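Local coordinates for protein acyltransferase (Actinoplanes teichomyceticus, PDB 4Q38) that transfers long fatty acyl groups from acyl-CoA to the amino sugar of teicoplanin-type glycopeptide antibiotics, at residues R193-L198 and G209-E214; L219-Y224 and D265-Q270; W248-M253 and W328-G333. All coordinates share one frame; numbering follows the deposited sequence. Where two conformers were deposited one is given.

Contact 1 (R193-L198 and G209-E214); sequences RLQFSL and GLHVPE. With TEC (2-amino-6-O-decanoyl-2-deoxy-beta-D-glucopyranose), chain E.
The hydroxyl of S197 meets the imidazole of H211 at the ring's edge and in its plane, with S197 OG 2.8 Å from H211 NE2. This bond helps fix the ring's rotation, with W179 edge-to-face against it, and turns the other nitrogen to the sugar: H211 ND1 lies 3.1 Å from C6 of the bound decanoyl glucosamine. G209, having no side chain, leaves room for S197 OG on that face of the sheet. Q195 crosses H211 at about a right angle, its amide plane 78° from the ring and Q195 OE1 3.4 Å from H211 CB. On the other face the apolar L194, F196 and L210 pack together, L210 CD1 touching both L194 CD1 and F196 CE1, and helix 221-238 covers L194 and F196.

Paired backbone bonds at Q195–H211 and S197–G209 hold the strands. Beyond them V212 N donates to the ester carbonyl oxygen OAW of the ligand at 2.9 Å, while V212 O accepts from the pantetheine amide of coenzyme A. Past V212, R193 reaches over on a chain bent at chi2 (60°) and grips P213 O end-on, with NH1 at 2.9 Å and NH2 at 3.0 Å; NH2 also bonds G217 O. The long cationic arginine thus ties down the segment leaving the strand. This is an antiparallel β-hairpin of a GNAT-like domain, whose second strand ends where the acylated sugar and coenzyme A meet.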
loop_
_atom_site.group_PDB
_atom_site.type_symbol
_atom_site.label_atom_id
_atom_site.label_comp_id
_atom_site.label_asym_id
_atom_site.label_seq_id
_atom_site.Cartn_x
_atom_site.Cartn_y
_atom_site.Cartn_z
ATOM N N ARG A 193 5.662 1.368 14.616
ATOM C CA ARG A 193 5.878 2.426 13.615
ATOM C C ARG A 193 6.122 1.848 12.212
ATOM O O ARG A 193 5.748 2.458 11.210
ATOM C CB ARG A 193 7.043 3.351 14.028
ATOM C CG ARG A 193 7.217 4.600 13.155
ATOM C CD ARG A 193 5.952 5.448 13.202
ATOM N NE ARG A 193 5.889 6.515 12.194
ATOM C CZ ARG A 193 5.550 6.356 10.916
ATOM N NH1 ARG A 193 5.286 5.142 10.417
ATOM N NH2 ARG A 193 5.494 7.418 10.121
ATOM N N LEU A 194 6.752 0.676 12.154
ATOM C CA LEU A 194 7.099 0.049 10.869
ATOM C C LEU A 194 6.182 -1.112 10.520
ATOM O O LEU A 194 5.598 -1.739 11.404
ATOM C CB LEU A 194 8.522 -0.494 10.929
ATOM C CG LEU A 194 9.633 0.438 11.394
ATOM C CD1 LEU A 194 10.908 -0.381 11.443
ATOM C CD2 LEU A 194 9.748 1.619 10.436
ATOM N N GLN A 195 6.094 -1.399 9.221
ATOM C CA GLN A 195 5.464 -2.603 8.707
ATOM C C GLN A 195 6.517 -3.578 8.206
ATOM O O GLN A 195 7.604 -3.172 7.782
ATOM C CB GLN A 195 4.582 -2.269 7.509
ATOM C CG GLN A 195 3.384 -1.386 7.798
ATOM C CD GLN A 195 2.938 -0.678 6.540
ATOM O OE1 GLN A 195 3.775 -0.303 5.717
ATOM N NE2 GLN A 195 1.626 -0.499 6.374
ATOM N N PHE A 196 6.174 -4.862 8.244
ATOM C CA PHE A 196 7.037 -5.926 7.720
ATOM C C PHE A 196 6.236 -6.858 6.835
ATOM O O PHE A 196 5.153 -7.295 7.211
ATOM C CB PHE A 196 7.675 -6.733 8.867
ATOM C CG PHE A 196 8.593 -5.922 9.735
ATOM C CD1 PHE A 196 9.929 -5.762 9.400
ATOM C CD2 PHE A 196 8.109 -5.280 10.875
ATOM C CE1 PHE A 196 10.780 -4.984 10.186
ATOM C CE2 PHE A 196 8.953 -4.510 11.670
ATOM C CZ PHE A 196 10.287 -4.351 11.320
ATOM N N SER A 197 6.785 -7.163 5.661
ATOM C CA SER A 197 6.163 -8.123 4.750
ATOM C C SER A 197 6.980 -9.414 4.639
ATOM O O SER A 197 8.211 -9.378 4.620
ATOM C CB SER A 197 6.020 -7.518 3.354
ATOM O OG SER A 197 7.284 -7.060 2.910
ATOM N N LEU A 198 6.284 -10.540 4.558
ATOM C CA LEU A 198 6.910 -11.810 4.189
ATOM C C LEU A 198 7.444 -11.647 2.775
ATOM O O LEU A 198 6.727 -11.224 1.879
ATOM C CB LEU A 198 5.893 -12.943 4.217
ATOM C CG LEU A 198 5.242 -13.303 5.553
ATOM C CD1 LEU A 198 3.983 -14.123 5.308
ATOM C CD2 LEU A 198 6.223 -14.082 6.408
ATOM N N GLY A 209 10.454 -7.677 4.192
ATOM C CA GLY A 209 10.429 -6.340 3.616
ATOM C C GLY A 209 10.082 -5.380 4.743
ATOM O O GLY A 209 9.221 -5.676 5.568
ATOM N N LEU A 210 10.779 -4.257 4.812
ATOM C CA LEU A 210 10.498 -3.257 5.850
ATOM C C LEU A 210 9.857 -2.069 5.148
ATOM O O LEU A 210 10.313 -1.673 4.090
ATOM C CB LEU A 210 11.785 -2.867 6.591
ATOM C CG LEU A 210 11.722 -1.873 7.766
ATOM C CD1 LEU A 210 12.894 -2.133 8.702
ATOM C CD2 LEU A 210 11.724 -0.421 7.298
ATOM N N HIS A 211 8.791 -1.514 5.726
ATOM C CA HIS A 211 8.062 -0.417 5.087
ATOM C C HIS A 211 7.670 0.613 6.120
ATOM O O HIS A 211 7.504 0.286 7.294
ATOM C CB HIS A 211 6.813 -0.937 4.367
ATOM C CG HIS A 211 7.050 -2.191 3.565
ATOM N ND1 HIS A 211 7.437 -2.165 2.275
ATOM C CD2 HIS A 211 6.971 -3.535 3.923
ATOM C CE1 HIS A 211 7.585 -3.425 1.822
ATOM N NE2 HIS A 211 7.296 -4.263 2.828
ATOM N N VAL A 212 7.525 1.861 5.685
ATOM C CA VAL A 212 7.198 2.958 6.592
ATOM C C VAL A 212 5.891 3.604 6.124
ATOM O O VAL A 212 5.876 4.335 5.125
ATOM C CB VAL A 212 8.332 4.023 6.667
ATOM C CG1 VAL A 212 7.972 5.118 7.674
ATOM C CG2 VAL A 212 9.672 3.385 7.040
ATOM N N PRO A 213 4.784 3.306 6.814
ATOM C CA PRO A 213 3.535 3.991 6.502
ATOM C C PRO A 213 3.620 5.463 6.907
ATOM O O PRO A 213 4.410 5.832 7.784
ATOM C CB PRO A 213 2.492 3.254 7.348
ATOM C CG PRO A 213 3.261 2.581 8.431
ATOM C CD PRO A 213 4.644 2.331 7.913
ATOM N N GLU A 214 2.834 6.301 6.257
ATOM C CA GLU A 214 2.933 7.732 6.508
ATOM C C GLU A 214 2.420 8.070 7.905
ATOM O O GLU A 214 3.078 8.782 8.657
ATOM C CB GLU A 214 2.172 8.538 5.453
ATOM C CG GLU A 214 2.195 10.039 5.755
ATOM C CD GLU A 214 1.485 10.865 4.706
ATOM O OE1 GLU A 214 1.851 10.775 3.519
ATOM O OE2 GLU A 214 0.557 11.609 5.080
HETATM C CAV TEC E . 16.174 5.240 7.226
HETATM C CAU TEC E . 15.008 4.456 7.783
HETATM C CAT TEC E . 14.893 3.077 7.188
HETATM C CAS TEC E . 15.086 3.090 5.697
HETATM C CAR TEC E . 14.406 1.896 5.096
HETATM C CAQ TEC E . 13.203 2.386 4.376
HETATM C CAP TEC E . 12.433 1.303 3.704
HETATM C CAO TEC E . 11.086 1.874 3.417
HETATM C CAN TEC E . 10.464 1.231 2.242
HETATM C CAM TEC E . 9.011 1.604 2.111
HETATM O OAW TEC E . 8.450 2.255 2.958
HETATM O O6 TEC E . 8.475 1.259 0.927
HETATM C C6 TEC E . 7.257 0.546 0.863
HETATM C C5 TEC E . 6.131 1.372 0.191
HETATM O O5 TEC E . 5.462 0.653 -0.801
HETATM C C1 TEC E . 4.837 1.759 -1.511
HETATM O O1 TEC E . 4.643 1.657 -2.794
HETATM C C2 TEC E . 3.549 2.069 -0.802
HETATM N N2 TEC E . 2.904 3.166 -1.504
HETATM C C3 TEC E . 4.043 2.571 0.472
HETATM O O3 TEC E . 2.914 2.510 1.158
HETATM C C4 TEC E . 5.072 1.716 1.162
HETATM O O4 TEC E . 5.651 2.436 2.075
#

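Contact 2 (L219-Y224 and D265-Q270); sequences LLPKAY and DSNIIQ. With COA (coenzyme A), chain D.
With CG of N267 set opposite its own carbonyl carbon (chi1 -67°), the asparagine sends its amide between the cofactor and P221, and the two halves of that amide part ways. N267 ND2 donates to phosphate oxygen O4A of coenzyme A at 2.9 Å, while N267 OD1 rests 3.4 Å from P221 CD, the two side chains crossing at about a right angle. The backbone itself sets N267 CB 3.2 Å from L219 O. L219 N reaches the same phosphate oxygen, O4A, at 2.7 Å, so O4A is gripped from both segments and joins them where no direct hydrogen bond does.

The second phosphate lies over the start of helix 267-272. S266, with OG anti to the backbone N (chi1 162°), is the N-cap, and its OG accepts from I269 N along a nearly straight line (175°). The same hydroxyl, S266 OG, donates to coenzyme A O2A at 2.6 Å. A serine suits this place because one small hydroxyl can cap the helix and bind phosphate at once. N267 N donates to O1A at 2.8 Å and I268 N to O2A at 3.1 Å, both using amides that the first turn leaves without helical partners; the helix end would also be expected to favour the negative charge. P221, which has no N-H to lose, fits the first turn of helix 221-238, and its CG meets Q270 OE1. L219 also packs on L194 and L271. The loop leading into helix 221-238 and the start of helix 267-272 hold one diphosphate, forming the pyrophosphate-binding site of this GNAT-like acyltransferase.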
loop_
_atom_site.group_PDB
_atom_site.type_symbol
_atom_site.label_atom_id
_atom_site.label_comp_id
_atom_site.label_asym_id
_atom_site.label_seq_id
_atom_site.Cartn_x
_atom_site.Cartn_y
_atom_site.Cartn_z
ATOM N N LEU A 219 9.673 9.266 12.317
ATOM C CA LEU A 219 10.371 8.000 12.446
ATOM C C LEU A 219 11.386 8.094 13.598
ATOM O O LEU A 219 12.599 8.035 13.381
ATOM C CB LEU A 219 11.071 7.673 11.121
ATOM C CG LEU A 219 10.964 6.283 10.491
ATOM C CD1 LEU A 219 12.160 6.037 9.586
ATOM C CD2 LEU A 219 10.831 5.168 11.517
ATOM N N LEU A 220 10.880 8.250 14.823
ATOM C CA LEU A 220 11.720 8.405 16.016
ATOM C C LEU A 220 12.562 7.145 16.246
ATOM O O LEU A 220 12.053 6.029 16.093
ATOM C CB LEU A 220 10.852 8.692 17.248
ATOM C CG LEU A 220 10.005 9.979 17.321
ATOM C CD1 LEU A 220 9.188 10.007 18.605
ATOM C CD2 LEU A 220 10.865 11.235 17.226
ATOM N N PRO A 221 13.863 7.313 16.565
ATOM C CA PRO A 221 14.735 6.168 16.818
ATOM C C PRO A 221 14.195 5.110 17.775
ATOM O O PRO A 221 14.327 3.921 17.474
ATOM C CB PRO A 221 16.011 6.831 17.341
ATOM C CG PRO A 221 16.095 8.050 16.482
ATOM C CD PRO A 221 14.662 8.537 16.352
ATOM N N LYS A 222 13.573 5.517 18.888
ATOM C CA LYS A 222 13.001 4.550 19.835
ATOM C C LYS A 222 11.816 3.780 19.265
ATOM O O LYS A 222 11.622 2.626 19.600
ATOM C CB LYS A 222 12.558 5.209 21.149
ATOM C CG LYS A 222 13.652 5.323 22.195
ATOM C CD LYS A 222 13.963 6.777 22.495
ATOM C CE LYS A 222 14.177 7.004 23.986
ATOM N NZ LYS A 222 15.383 6.301 24.508
ATOM N N ALA A 223 11.026 4.426 18.415
ATOM C CA ALA A 223 9.884 3.755 17.782
ATOM C C ALA A 223 10.378 2.782 16.706
ATOM O O ALA A 223 9.898 1.647 16.605
ATOM C CB ALA A 223 8.937 4.781 17.187
ATOM N N TYR A 224 11.341 3.234 15.911
ATOM C CA TYR A 224 11.995 2.374 14.911
ATOM C C TYR A 224 12.614 1.124 15.573
ATOM O O TYR A 224 12.414 -0.007 15.097
ATOM C CB TYR A 224 13.047 3.185 14.149
ATOM C CG TYR A 224 14.025 2.380 13.296
ATOM C CD1 TYR A 224 13.756 2.094 11.958
ATOM C CD2 TYR A 224 15.235 1.947 13.824
ATOM C CE1 TYR A 224 14.663 1.369 11.183
ATOM C CE2 TYR A 224 16.144 1.228 13.061
ATOM C CZ TYR A 224 15.857 0.939 11.744
ATOM O OH TYR A 224 16.788 0.217 11.009
ATOM N N ASP A 265 20.021 16.206 13.174
ATOM C CA ASP A 265 18.798 15.954 13.921
ATOM C C ASP A 265 17.773 15.159 13.095
ATOM O O ASP A 265 16.777 14.683 13.640
ATOM C CB ASP A 265 18.202 17.264 14.447
ATOM C CG ASP A 265 17.802 18.215 13.335
ATOM O OD1 ASP A 265 18.470 18.217 12.280
ATOM O OD2 ASP A 265 16.818 18.965 13.513
ATOM N N SER A 266 18.034 14.994 11.798
ATOM C CA SER A 266 17.137 14.228 10.925
ATOM C C SER A 266 17.071 12.766 11.362
ATOM O O SER A 266 18.103 12.118 11.569
ATOM C CB SER A 266 17.564 14.338 9.459
ATOM O OG SER A 266 16.993 13.302 8.665
ATOM N N ASN A 267 15.852 12.263 11.534
ATOM C CA ASN A 267 15.634 10.848 11.840
ATOM C C ASN A 267 16.138 9.929 10.725
ATOM O O ASN A 267 16.763 8.906 10.999
ATOM C CB ASN A 267 14.149 10.587 12.120
ATOM C CG ASN A 267 13.679 11.262 13.399
ATOM O OD1 ASN A 267 14.399 11.278 14.390
ATOM N ND2 ASN A 267 12.477 11.830 13.375
ATOM N N ILE A 268 15.864 10.312 9.479
ATOM C CA ILE A 268 16.338 9.568 8.303
ATOM C C ILE A 268 17.866 9.424 8.336
ATOM O O ILE A 268 18.393 8.309 8.262
ATOM C CB ILE A 268 15.833 10.208 6.988
ATOM C CG1 ILE A 268 14.310 9.996 6.867
ATOM C CG2 ILE A 268 16.555 9.622 5.772
ATOM C CD1 ILE A 268 13.618 10.817 5.796
ATOM N N ILE A 269 18.569 10.542 8.502
ATOM C CA ILE A 269 20.033 10.517 8.527
ATOM C C ILE A 269 20.546 9.588 9.624
ATOM O O ILE A 269 21.303 8.652 9.332
ATOM C CB ILE A 269 20.644 11.938 8.633
ATOM C CG1 ILE A 269 20.159 12.814 7.470
ATOM C CG2 ILE A 269 22.175 11.877 8.650
ATOM C CD1 ILE A 269 20.615 12.361 6.094
ATOM N N GLN A 270 20.103 9.808 10.865
ATOM C CA GLN A 270 20.546 8.990 12.003
ATOM C C GLN A 270 20.310 7.495 11.768
ATOM O O GLN A 270 21.214 6.679 11.956
ATOM C CB GLN A 270 19.841 9.414 13.298
ATOM C CG GLN A 270 20.150 10.819 13.789
ATOM C CD GLN A 270 19.114 11.312 14.788
ATOM O OE1 GLN A 270 18.838 10.659 15.798
ATOM N NE2 GLN A 270 18.533 12.472 14.507
HETATM N N1A COA D . 7.223 15.420 3.627
HETATM C C2A COA D . 7.620 16.653 3.998
HETATM N N3A COA D . 8.547 16.883 4.945
HETATM C C4A COA D . 9.141 15.844 5.586
HETATM C C5A COA D . 8.757 14.464 5.237
HETATM C C6A COA D . 7.731 14.295 4.185
HETATM N N6A COA D . 7.313 13.071 3.776
HETATM N N7A COA D . 9.496 13.657 6.021
HETATM C C8A COA D . 10.282 14.438 6.797
HETATM N N9A COA D . 10.057 15.743 6.546
HETATM C C1B COA D . 10.737 16.895 7.185
HETATM C C2B COA D . 10.670 16.880 8.701
HETATM O O2B COA D . 9.490 17.529 9.162
HETATM C C3B COA D . 11.944 17.609 9.074
HETATM O O3B COA D . 11.745 19.006 8.851
HETATM P P3B COA D . 12.624 20.166 9.563
HETATM O O7A COA D . 12.107 20.166 10.969
HETATM O O8A COA D . 12.303 21.368 8.715
HETATM O O9A COA D . 14.062 19.725 9.434
HETATM C C4B COA D . 12.928 17.109 8.021
HETATM O O4B COA D . 12.131 16.833 6.868
HETATM C C5B COA D . 13.726 15.870 8.438
HETATM O O5B COA D . 12.833 14.767 8.666
HETATM P P1A COA D . 13.298 13.393 9.350
HETATM O O1A COA D . 13.442 13.542 10.840
HETATM O O2A COA D . 14.463 12.878 8.546
HETATM O O3A COA D . 12.030 12.429 9.038
HETATM P P2A COA D . 10.709 12.281 9.947
HETATM O O4A COA D . 10.950 11.233 11.000
HETATM O O5A COA D . 10.193 13.627 10.386
HETATM O O6A COA D . 9.681 11.720 8.841
HETATM C CBP COA D . 8.652 9.830 7.646
HETATM C CCP COA D . 9.922 10.456 8.215
HETATM C CDP COA D . 9.096 8.541 6.974
HETATM C CEP COA D . 7.704 9.534 8.790
HETATM C CAP COA D . 7.988 10.785 6.625
HETATM O OAP COA D . 8.937 11.162 5.625
HETATM C C9P COA D . 6.752 10.266 5.913
HETATM O O9P COA D . 5.681 10.223 6.493
HETATM N N8P COA D . 6.885 9.903 4.633
HETATM C C7P COA D . 5.827 9.238 3.892
HETATM C C6P COA D . 5.968 7.719 3.976
HETATM C C5P COA D . 7.243 7.254 3.291
HETATM O O5P COA D . 7.938 8.043 2.659
HETATM N N4P COA D . 7.553 5.963 3.441
HETATM C C3P COA D . 8.602 5.315 2.659
HETATM C C2P COA D . 8.171 4.984 1.238
HETATM S S1P COA D . 9.536 4.182 0.331
#

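Contact 3 (W248-M253 and W328-G333); sequences WGSSWM and WHMRTG. With COA (coenzyme A), chain D.
Strands 248-251 and 331-333 run antiparallel, 171° between their directions, with G249–G333 and S251–R331 as hydrogen-bonded pairs and S250–T332 as the non-hydrogen-bonded pair between them. At that middle pair the hydroxyls meet, S250 OG lying 2.8 Å from T332 OG1. Both residues carry the oxygen beside the backbone N, which brings these short polar side chains together on a partly exposed face. M330 lies against S250 and S251: its flexible thioether puts M330 SD 3.7 Å from S250 CB, and M330 CG comes 3.5 Å from S251 N.

On the opposite face G249 and G333 add no side chain, and the bound decanoyl glucosamine touches G249. S251 and R331 point to this face too. S251 OG accepts from M253 N at 3.0 Å, an ST turn that shapes the chain as it leaves the strand, and S251 OG is also 3.1 Å from the thiol sulfur S1P of coenzyme A. W252 follows in the 3-10 turn; its indole donates from NE1 to the pantetheine carbonyl O5P at 3.1 Å, a bent bond of 141°, so a large ring both lies against the pantetheine arm and supplies one N-H to it.

R331 carries its charge to a salt bridge with D279. Around the pair, strand 206-211 bonds to strand 246-251 through W248, strand 276-277 borders strand 331-336 on its far side, and helices 290-298 and 313-323 pack against W252 and W328.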
loop_
_atom_site.group_PDB
_atom_site.type_symbol
_atom_site.label_atom_id
_atom_site.label_comp_id
_atom_site.label_asym_id
_atom_site.label_seq_id
_atom_site.Cartn_x
_atom_site.Cartn_y
_atom_site.Cartn_z
ATOM N N TRP A 248 15.002 -6.125 4.538
ATOM C CA TRP A 248 15.451 -5.372 3.383
ATOM C C TRP A 248 14.562 -4.187 3.165
ATOM O O TRP A 248 13.352 -4.239 3.402
ATOM C CB TRP A 248 15.492 -6.257 2.145
ATOM C CG TRP A 248 16.623 -7.262 2.162
ATOM C CD1 TRP A 248 16.665 -8.485 2.832
ATOM C CD2 TRP A 248 17.916 -7.162 1.476
ATOM N NE1 TRP A 248 17.858 -9.129 2.607
ATOM C CE2 TRP A 248 18.656 -8.383 1.809
ATOM C CE3 TRP A 248 18.515 -6.215 0.658
ATOM C CZ2 TRP A 248 19.928 -8.627 1.320
ATOM C CZ3 TRP A 248 19.798 -6.473 0.176
ATOM C CH2 TRP A 248 20.487 -7.650 0.501
ATOM N N GLY A 249 15.165 -3.090 2.733
ATOM C CA GLY A 249 14.404 -1.888 2.405
ATOM C C GLY A 249 14.864 -1.317 1.080
ATOM O O GLY A 249 16.057 -1.345 0.779
ATOM N N SER A 250 13.918 -0.838 0.268
ATOM C CA SER A 250 14.238 -0.043 -0.923
ATOM C C SER A 250 13.463 1.263 -0.803
ATOM O O SER A 250 12.242 1.246 -0.649
ATOM C CB SER A 250 13.836 -0.753 -2.219
ATOM O OG SER A 250 14.488 -2.000 -2.357
ATOM N N SER A 251 14.160 2.395 -0.843
ATOM C CA SER A 251 13.500 3.664 -0.568
ATOM C C SER A 251 14.312 4.870 -1.004
ATOM O O SER A 251 15.543 4.842 -1.010
ATOM C CB SER A 251 13.201 3.794 0.931
ATOM O OG SER A 251 12.455 4.969 1.204
ATOM N N TRP A 252 13.605 5.940 -1.344
ATOM C CA TRP A 252 14.231 7.253 -1.489
ATOM C C TRP A 252 14.989 7.643 -0.228
ATOM O O TRP A 252 15.959 8.409 -0.296
ATOM C CB TRP A 252 13.164 8.287 -1.815
ATOM C CG TRP A 252 12.143 8.476 -0.716
ATOM C CD1 TRP A 252 10.922 7.812 -0.563
ATOM C CD2 TRP A 252 12.226 9.385 0.430
ATOM N NE1 TRP A 252 10.271 8.238 0.565
ATOM C CE2 TRP A 252 10.989 9.185 1.204
ATOM C CE3 TRP A 252 13.166 10.313 0.885
ATOM C CZ2 TRP A 252 10.725 9.894 2.365
ATOM C CZ3 TRP A 252 12.888 11.016 2.059
ATOM C CH2 TRP A 252 11.696 10.808 2.782
ATOM N N MET A 253 14.558 7.091 0.919
ATOM C CA MET A 253 15.107 7.401 2.253
ATOM C C MET A 253 16.548 6.973 2.436
ATOM O O MET A 253 17.267 7.511 3.283
ATOM C CB MET A 253 14.334 6.651 3.335
ATOM C CG MET A 253 13.077 7.304 3.847
ATOM S SD MET A 253 12.472 6.205 5.138
ATOM C CE MET A 253 10.717 6.342 4.863
ATOM N N TRP A 328 17.430 12.173 -7.759
ATOM C CA TRP A 328 17.270 11.358 -6.557
ATOM C C TRP A 328 17.156 9.909 -6.934
ATOM O O TRP A 328 16.587 9.582 -7.976
ATOM C CB TRP A 328 16.032 11.797 -5.790
ATOM C CG TRP A 328 16.111 13.191 -5.204
ATOM C CD1 TRP A 328 15.470 14.346 -5.653
ATOM C CD2 TRP A 328 16.874 13.616 -4.024
ATOM N NE1 TRP A 328 15.772 15.421 -4.849
ATOM C CE2 TRP A 328 16.613 15.050 -3.856
ATOM C CE3 TRP A 328 17.714 12.972 -3.116
ATOM C CZ2 TRP A 328 17.180 15.786 -2.820
ATOM C CZ3 TRP A 328 18.285 13.725 -2.084
ATOM C CH2 TRP A 328 18.021 15.098 -1.937
ATOM N N HIS A 329 17.689 9.023 -6.090
ATOM C CA HIS A 329 17.717 7.597 -6.399
ATOM C C HIS A 329 17.193 6.756 -5.280
ATOM O O HIS A 329 17.540 6.965 -4.111
ATOM C CB HIS A 329 19.136 7.141 -6.735
ATOM C CG HIS A 329 19.855 8.048 -7.704
ATOM N ND1 HIS A 329 19.399 8.281 -8.952
ATOM C CD2 HIS A 329 21.028 8.794 -7.564
ATOM C CE1 HIS A 329 20.232 9.138 -9.581
ATOM N NE2 HIS A 329 21.229 9.450 -8.732
ATOM N N MET A 330 16.360 5.781 -5.631
ATOM C CA MET A 330 15.978 4.738 -4.688
ATOM C C MET A 330 17.211 3.903 -4.390
ATOM O O MET A 330 17.931 3.512 -5.306
ATOM C CB MET A 330 14.898 3.836 -5.282
ATOM C CG MET A 330 14.348 2.814 -4.294
ATOM S SD MET A 330 13.220 1.621 -5.050
ATOM C CE MET A 330 14.383 0.527 -5.870
ATOM N N ARG A 331 17.468 3.637 -3.118
ATOM C CA ARG A 331 18.584 2.757 -2.774
ATOM C C ARG A 331 18.056 1.576 -1.977
ATOM O O ARG A 331 16.994 1.663 -1.356
ATOM C CB ARG A 331 19.682 3.505 -2.008
ATOM C CG ARG A 331 20.317 4.676 -2.766
ATOM C CD ARG A 331 21.053 4.263 -4.040
ATOM N NE ARG A 331 22.125 3.291 -3.808
ATOM C CZ ARG A 331 23.373 3.602 -3.455
ATOM N NH1 ARG A 331 23.737 4.868 -3.285
ATOM N NH2 ARG A 331 24.256 2.638 -3.267
ATOM N N THR A 332 18.801 0.477 -2.021
ATOM C CA THR A 332 18.402 -0.767 -1.400
ATOM C C THR A 332 19.467 -1.194 -0.398
ATOM O O THR A 332 20.663 -1.087 -0.667
ATOM C CB THR A 332 18.190 -1.858 -2.471
ATOM O OG1 THR A 332 17.047 -1.516 -3.256
ATOM C CG2 THR A 332 17.964 -3.229 -1.853
ATOM N N GLY A 333 19.022 -1.656 0.762
ATOM C CA GLY A 333 19.934 -2.112 1.787
ATOM C C GLY A 333 19.259 -3.065 2.741
ATOM O O GLY A 333 18.078 -3.398 2.576
HETATM N N1A COA D . 7.223 15.420 3.627
HETATM C C2A COA D . 7.620 16.653 3.998
HETATM N N3A COA D . 8.547 16.883 4.945
HETATM C C4A COA D . 9.141 15.844 5.586
HETATM C C5A COA D . 8.757 14.464 5.237
HETATM C C6A COA D . 7.731 14.295 4.185
HETATM N N6A COA D . 7.313 13.071 3.776
HETATM N N7A COA D . 9.496 13.657 6.021
HETATM C C8A COA D . 10.282 14.438 6.797
HETATM N N9A COA D . 10.057 15.743 6.546
HETATM C C1B COA D . 10.737 16.895 7.185
HETATM C C2B COA D . 10.670 16.880 8.701
HETATM O O2B COA D . 9.490 17.529 9.162
HETATM C C3B COA D . 11.944 17.609 9.074
HETATM O O3B COA D . 11.745 19.006 8.851
HETATM P P3B COA D . 12.624 20.166 9.563
HETATM O O7A COA D . 12.107 20.166 10.969
HETATM O O8A COA D . 12.303 21.368 8.715
HETATM O O9A COA D . 14.062 19.725 9.434
HETATM C C4B COA D . 12.928 17.109 8.021
HETATM O O4B COA D . 12.131 16.833 6.868
HETATM C C5B COA D . 13.726 15.870 8.438
HETATM O O5B COA D . 12.833 14.767 8.666
HETATM P P1A COA D . 13.298 13.393 9.350
HETATM O O1A COA D . 13.442 13.542 10.840
HETATM O O2A COA D . 14.463 12.878 8.546
HETATM O O3A COA D . 12.030 12.429 9.038
HETATM P P2A COA D . 10.709 12.281 9.947
HETATM O O4A COA D . 10.950 11.233 11.000
HETATM O O5A COA D . 10.193 13.627 10.386
HETATM O O6A COA D . 9.681 11.720 8.841
HETATM C CBP COA D . 8.652 9.830 7.646
HETATM C CCP COA D . 9.922 10.456 8.215
HETATM C CDP COA D . 9.096 8.541 6.974
HETATM C CEP COA D . 7.704 9.534 8.790
HETATM C CAP COA D . 7.988 10.785 6.625
HETATM O OAP COA D . 8.937 11.162 5.625
HETATM C C9P COA D . 6.752 10.266 5.913
HETATM O O9P COA D . 5.681 10.223 6.493
HETATM N N8P COA D . 6.885 9.903 4.633
HETATM C C7P COA D . 5.827 9.238 3.892
HETATM C C6P COA D . 5.968 7.719 3.976
HETATM C C5P COA D . 7.243 7.254 3.291
HETATM O O5P COA D . 7.938 8.043 2.659
HETATM N N4P COA D . 7.553 5.963 3.441
HETATM C C3P COA D . 8.602 5.315 2.659
HETATM C C2P COA D . 8.171 4.984 1.238
HETATM S S1P COA D . 9.536 4.182 0.331
#

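All three contacts lie in the GNAT-like domain and line parts of the ligand sites. Contacts 1 and 3 share one mixed sheet, where strands 206-211 and 246-251 are parallel neighbours; their centres are about 13 Å apart. The centre of contact 2 stands about 15 Å from that of contact 1 and about 16 Å from that of contact 3, where helices 221-238 and 267-272 begin. Along the chain contact 1 closes before the others open, whereas the segments of contacts 2 and 3 alternate, and I268 packs directly on W252. L194 packs on L219 and Y224, and V212 on M253. The diphosphate is thus held at contact 2, while the pantetheine arm runs between contacts 1 and 3 toward the acylated sugar.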